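Local coordinates for uncharacterized protein (Legionella longbeachae NSW150, PDB 4JZA) that probably hydrolyses the 3-phosphate of phosphatidylinositol 3-phosphate, acting as a Legionella phosphoinositide phosphatase that would alter host lipid metabolism, at residues L149-G154 against A597-S602; D565-Y570 against I590-L595. All coordinates share one frame; numbering follows the deposited sequence.

Contact 1 of 2, residues L149-G154 against A597-S602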
loop_
_atom_site.group_PDB
_atom_site.type_symbol
_atom_site.label_atom_id
_atom_site.label_comp_id
_atom_site.label_asym_id
_atom_site.label_seq_id
_atom_site.Cartn_x
_atom_site.Cartn_y
_atom_site.Cartn_z
ATOM N N LEU A 149 -10.779 -18.825 22.410
ATOM C CA LEU A 149 -10.073 -20.078 22.570
ATOM C C LEU A 149 -10.473 -20.730 23.884
ATOM O O LEU A 149 -10.487 -20.066 24.918
ATOM C CB LEU A 149 -8.573 -19.815 22.571
ATOM C CG LEU A 149 -7.645 -20.925 22.105
ATOM C CD1 LEU A 149 -8.163 -21.536 20.825
ATOM C CD2 LEU A 149 -6.255 -20.361 21.900
ATOM N N PRO A 150 -10.810 -22.093 23.819
ATOM C CA PRO A 150 -11.105 -22.680 25.135
ATOM C C PRO A 150 -9.839 -23.052 25.895
ATOM O O PRO A 150 -8.984 -23.744 25.370
ATOM C CB PRO A 150 -11.881 -23.936 24.785
ATOM C CG PRO A 150 -11.162 -24.448 23.611
ATOM C CD PRO A 150 -11.012 -23.219 22.778
HETATM N N MSE A 151 -9.725 -22.569 27.123
HETATM C CA MSE A 151 -8.636 -22.912 28.001
HETATM C C MSE A 151 -9.135 -22.767 29.393
HETATM O O MSE A 151 -9.950 -21.865 29.612
HETATM C CB MSE A 151 -7.609 -21.818 27.856
HETATM C CG MSE A 151 -6.638 -22.075 26.729
HETATM SE SE MSE A 151 -5.138 -20.883 27.115
HETATM C CE MSE A 151 -4.565 -20.575 25.267
ATOM N N GLN A 152 -8.653 -23.550 30.348
ATOM C CA GLN A 152 -9.037 -23.329 31.736
ATOM C C GLN A 152 -7.825 -22.954 32.559
ATOM O O GLN A 152 -6.877 -23.716 32.639
ATOM C CB GLN A 152 -9.655 -24.593 32.323
ATOM C CG GLN A 152 -10.706 -25.252 31.450
ATOM C CD GLN A 152 -11.473 -26.326 32.193
ATOM O OE1 GLN A 152 -11.080 -26.742 33.280
ATOM N NE2 GLN A 152 -12.574 -26.776 31.612
ATOM N N LEU A 153 -7.853 -21.787 33.184
ATOM C CA LEU A 153 -6.746 -21.389 34.041
ATOM C C LEU A 153 -7.169 -21.210 35.487
ATOM O O LEU A 153 -6.347 -21.198 36.397
ATOM C CB LEU A 153 -6.122 -20.102 33.515
ATOM C CG LEU A 153 -6.229 -19.899 32.007
ATOM C CD1 LEU A 153 -6.198 -18.419 31.689
ATOM C CD2 LEU A 153 -5.111 -20.627 31.283
ATOM N N GLY A 154 -8.469 -21.065 35.682
ATOM C CA GLY A 154 -9.047 -20.791 36.978
ATOM C C GLY A 154 -10.489 -21.226 36.911
ATOM O O GLY A 154 -10.987 -21.538 35.836
ATOM N N ALA A 597 2.366 -21.184 21.437
ATOM C CA ALA A 597 1.991 -21.907 20.238
ATOM C C ALA A 597 0.470 -21.847 20.071
ATOM O O ALA A 597 -0.034 -21.595 18.979
ATOM C CB ALA A 597 2.500 -23.354 20.289
ATOM N N ASP A 598 -0.274 -22.015 21.152
ATOM C CA ASP A 598 -1.754 -21.939 21.065
ATOM C C ASP A 598 -2.252 -20.613 20.548
ATOM O O ASP A 598 -3.191 -20.574 19.733
ATOM C CB ASP A 598 -2.412 -22.165 22.432
ATOM C CG ASP A 598 -2.504 -23.619 22.795
ATOM O OD1 ASP A 598 -2.275 -24.469 21.921
ATOM O OD2 ASP A 598 -2.805 -23.904 23.971
ATOM N N LEU A 599 -1.649 -19.537 21.063
ATOM C CA LEU A 599 -2.064 -18.199 20.696
ATOM C C LEU A 599 -1.709 -17.933 19.244
ATOM O O LEU A 599 -2.550 -17.491 18.486
ATOM C CB LEU A 599 -1.458 -17.159 21.628
ATOM C CG LEU A 599 -2.064 -17.143 23.057
ATOM C CD1 LEU A 599 -1.385 -16.079 23.873
ATOM C CD2 LEU A 599 -3.543 -16.857 23.109
ATOM N N TYR A 600 -0.478 -18.267 18.866
ATOM C CA TYR A 600 -0.007 -18.083 17.517
ATOM C C TYR A 600 -0.915 -18.846 16.588
ATOM O O TYR A 600 -1.395 -18.303 15.619
ATOM C CB TYR A 600 1.463 -18.507 17.388
ATOM C CG TYR A 600 2.039 -18.246 16.012
ATOM C CD1 TYR A 600 1.768 -19.102 14.957
ATOM C CD2 TYR A 600 2.843 -17.134 15.777
ATOM C CE1 TYR A 600 2.267 -18.871 13.710
ATOM C CE2 TYR A 600 3.331 -16.866 14.526
ATOM C CZ TYR A 600 3.040 -17.744 13.495
ATOM O OH TYR A 600 3.520 -17.489 12.233
HETATM N N MSE A 601 -1.208 -20.098 16.905
HETATM C CA MSE A 601 -2.064 -20.903 16.009
HETATM C C MSE A 601 -3.537 -20.558 16.018
HETATM O O MSE A 601 -4.250 -21.002 15.182
HETATM C CB MSE A 601 -1.912 -22.361 16.340
HETATM C CG MSE A 601 -0.482 -22.808 15.989
HETATM SE SE MSE A 601 -0.062 -24.660 16.513
HETATM C CE MSE A 601 -1.503 -25.520 15.492
ATOM N N SER A 602 -4.023 -19.773 16.965
ATOM C CA SER A 602 -5.398 -19.313 16.896
ATOM C C SER A 602 -5.543 -18.461 15.651
ATOM O O SER A 602 -6.648 -18.361 15.040
ATOM C CB SER A 602 -5.767 -18.500 18.131
ATOM O OG SER A 602 -5.011 -17.309 18.216
#
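L149 and M151 lay a small apolar patch on the last turns of helix 587-602, where strand 144-150 of the large mixed sheet runs out into a loop. The two residues point their side chains at the helix. The branch that touches on L149 is CD2: it sits 3.8 Å from the D598 backbone O and 4.2 Å from S602 CB, one turn further on. L149 gets there with CG turned anti to its own N (chi1 -153°). M151, a selenomethionine, reaches in with an extended chain, and its terminal CE meets D598 CB at 3.9 Å while lying 4.4 Å from L599 CD2. The carboxylate of D598 is engaged elsewhere, through a salt bridge from OD1 to R637. Backbone bonds from L149 to V160 and from M151 to D158 hold the segment to strand 159-166 and the turn before it, and Q162 of that strand bonds S602 OG. Between 149-154 and 597-602 themselves there is no hydrogen bond: the contact is van der Waals touching by the end methyls L149 CD2 and M151 CE. D598 offers its aliphatic CB to M151, and the pairing of its OD1 with R637 probably offsets the charge beside the M151 methyl.

Contact 2 of 2, residues D565-Y570 against I590-L595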
loop_
_atom_site.group_PDB
_atom_site.type_symbol
_atom_site.label_atom_id
_atom_site.label_comp_id
_atom_site.label_asym_id
_atom_site.label_seq_id
_atom_site.Cartn_x
_atom_site.Cartn_y
_atom_site.Cartn_z
ATOM N N ASP A 565 0.564 -11.662 25.873
ATOM C CA ASP A 565 -0.628 -12.443 26.252
ATOM C C ASP A 565 -0.234 -13.787 26.930
ATOM O O ASP A 565 -0.781 -14.169 27.955
ATOM C CB ASP A 565 -1.545 -12.714 25.049
ATOM C CG ASP A 565 -2.388 -11.495 24.641
ATOM O OD1 ASP A 565 -2.575 -10.585 25.505
ATOM O OD2 ASP A 565 -2.888 -11.461 23.462
ATOM N N ALA A 566 0.718 -14.501 26.361
ATOM C CA ALA A 566 1.075 -15.791 26.903
ATOM C C ALA A 566 1.626 -15.690 28.326
ATOM O O ALA A 566 1.408 -16.587 29.128
ATOM C CB ALA A 566 2.099 -16.470 26.013
HETATM N N MSE A 567 2.374 -14.637 28.641
HETATM C CA MSE A 567 2.911 -14.469 29.993
HETATM C C MSE A 567 1.765 -14.241 30.963
HETATM O O MSE A 567 1.732 -14.806 32.061
HETATM C CB MSE A 567 3.901 -13.325 30.020
HETATM C CG MSE A 567 5.179 -13.764 29.317
HETATM SE SE MSE A 567 6.534 -12.346 29.452
HETATM C CE MSE A 567 6.883 -12.542 31.384
ATOM N N ILE A 568 0.809 -13.413 30.562
ATOM C CA ILE A 568 -0.371 -13.140 31.377
ATOM C C ILE A 568 -1.156 -14.452 31.574
ATOM O O ILE A 568 -1.531 -14.759 32.681
ATOM C CB ILE A 568 -1.216 -11.990 30.760
ATOM C CG1 ILE A 568 -0.438 -10.678 30.868
ATOM C CG2 ILE A 568 -2.579 -11.817 31.427
ATOM C CD1 ILE A 568 -0.992 -9.602 29.970
ATOM N N LEU A 569 -1.371 -15.244 30.528
ATOM C CA LEU A 569 -2.073 -16.504 30.705
ATOM C C LEU A 569 -1.316 -17.485 31.597
ATOM O O LEU A 569 -1.926 -18.241 32.366
ATOM C CB LEU A 569 -2.360 -17.170 29.360
ATOM C CG LEU A 569 -3.339 -16.337 28.539
ATOM C CD1 LEU A 569 -3.513 -16.945 27.172
ATOM C CD2 LEU A 569 -4.696 -16.178 29.227
ATOM N N TYR A 570 -0.000 -17.481 31.493
ATOM C CA TYR A 570 0.856 -18.339 32.311
ATOM C C TYR A 570 0.718 -17.960 33.816
ATOM O O TYR A 570 0.423 -18.805 34.665
ATOM C CB TYR A 570 2.319 -18.231 31.808
ATOM C CG TYR A 570 3.296 -19.159 32.467
ATOM C CD1 TYR A 570 3.768 -18.903 33.760
ATOM C CD2 TYR A 570 3.752 -20.311 31.820
ATOM C CE1 TYR A 570 4.642 -19.771 34.372
ATOM C CE2 TYR A 570 4.626 -21.188 32.457
ATOM C CZ TYR A 570 5.056 -20.910 33.726
ATOM O OH TYR A 570 5.933 -21.736 34.355
ATOM N N ILE A 590 8.012 -25.690 28.853
ATOM C CA ILE A 590 7.147 -26.459 27.971
ATOM C C ILE A 590 5.768 -25.887 28.027
ATOM O O ILE A 590 5.083 -25.810 27.009
ATOM C CB ILE A 590 7.134 -27.977 28.316
ATOM C CG1 ILE A 590 8.304 -28.703 27.639
ATOM C CG2 ILE A 590 5.873 -28.692 27.833
ATOM C CD1 ILE A 590 8.647 -30.010 28.343
ATOM N N ARG A 591 5.369 -25.471 29.208
ATOM C CA ARG A 591 4.022 -24.946 29.414
ATOM C C ARG A 591 3.764 -23.561 28.881
ATOM O O ARG A 591 2.612 -23.185 28.598
ATOM C CB ARG A 591 3.751 -24.907 30.877
ATOM C CG ARG A 591 3.421 -26.270 31.403
ATOM C CD ARG A 591 3.506 -26.154 32.890
ATOM N NE ARG A 591 2.876 -27.262 33.563
ATOM C CZ ARG A 591 2.873 -27.387 34.878
ATOM N NH1 ARG A 591 3.477 -26.468 35.644
ATOM N NH2 ARG A 591 2.271 -28.430 35.424
ATOM N N PHE A 592 4.843 -22.799 28.826
ATOM C CA PHE A 592 4.816 -21.496 28.244
ATOM C C PHE A 592 4.759 -21.647 26.721
ATOM O O PHE A 592 3.917 -21.039 26.045
ATOM C CB PHE A 592 6.049 -20.691 28.708
ATOM C CG PHE A 592 6.109 -19.304 28.133
ATOM C CD1 PHE A 592 5.113 -18.407 28.424
ATOM C CD2 PHE A 592 7.133 -18.920 27.266
ATOM C CE1 PHE A 592 5.131 -17.137 27.893
ATOM C CE2 PHE A 592 7.155 -17.640 26.734
ATOM C CZ PHE A 592 6.155 -16.741 27.060
ATOM N N VAL A 593 5.636 -22.495 26.198
ATOM C CA VAL A 593 5.672 -22.771 24.783
ATOM C C VAL A 593 4.302 -23.221 24.307
ATOM O O VAL A 593 3.850 -22.843 23.217
ATOM C CB VAL A 593 6.769 -23.794 24.436
ATOM C CG1 VAL A 593 6.729 -24.226 22.967
ATOM C CG2 VAL A 593 8.143 -23.185 24.703
ATOM N N SER A 594 3.622 -24.009 25.114
ATOM C CA SER A 594 2.296 -24.457 24.719
ATOM C C SER A 594 1.300 -23.290 24.544
ATOM O O SER A 594 0.519 -23.257 23.581
ATOM C CB SER A 594 1.748 -25.456 25.729
ATOM O OG SER A 594 0.701 -26.198 25.125
ATOM N N LEU A 595 1.353 -22.347 25.481
ATOM C CA LEU A 595 0.521 -21.164 25.434
ATOM C C LEU A 595 0.879 -20.309 24.245
ATOM O O LEU A 595 -0.020 -19.918 23.511
ATOM C CB LEU A 595 0.646 -20.329 26.709
ATOM C CG LEU A 595 -0.017 -20.995 27.918
ATOM C CD1 LEU A 595 0.580 -20.452 29.214
ATOM C CD2 LEU A 595 -1.532 -20.841 27.873
#
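Two successive helices of the alpha/beta fold, 556-574 and 587-602, are joined by a 12-residue loop and packed at a steep angle, and A566 and F592 make one of their closest contacts. The segment axes come within 9.3 Å of each other and run at 127° between their N-to-C directions. Along the first helix, A566 comes first: its CB lies 3.6 Å from F592 CE1 and 4.2 Å from L595 CB, and the small side chain lets A566 CA and L595 CA come within 5.6 Å. M567 starts off away from the second helix, yet its CG still meets F592 CE1 at 3.7 Å, the two side chains crossing obliquely; beyond CG its chain bends at chi3 and the residue packs on F530, S533 and L537 of helix 524-542. The F592 ring thus slots in beside A566 and M567, with the backbone N of M567 at its edge. One turn after A566, L569 rests its CB on L595 CD2, and its side chain also touches L153 in the loop after strand 144-150. Y570 closes the row. Its ring lies against the start of the second segment with CG anti to the backbone N (chi1 -174°), at about a right angle to the side chain of F592. Y570 CD2 comes 3.9 Å from F592 CB and sits at the edge of the F592 ring, near its plane. The aliphatic base of R591 borders the tyrosine ring through CB, while the guanidinium reaches back along its own helix to a salt bridge with E587. P578, from the connection between the helices, touches both Y570 and F592. The two branches of L595 divide their work: CD2 goes to L569, and CD1 sits 3.8 Å from Y570 CB.

Overall arrangement
Helix 587-602 is common to both contacts: residues 590-595 face helix 556-574 in contact 2, and about two turns later residues 597-602 meet the end of strand 144-150 in contact 1. The centres lie about 9 Å apart and the two contacts touch directly. L599 CD1 comes 3.6 Å from D565 CB, L153 CD1 packs 3.7 Å from L569 CD2, and the selenium of M151 lies 3.7 Å from L595 CD2. Together they form a largely apolar layer joining both helices to the end of strand 144-150 and the loop that follows. R637 serves both segments of the shared helix, bonding the D598 carboxylate and the S594 carbonyl O.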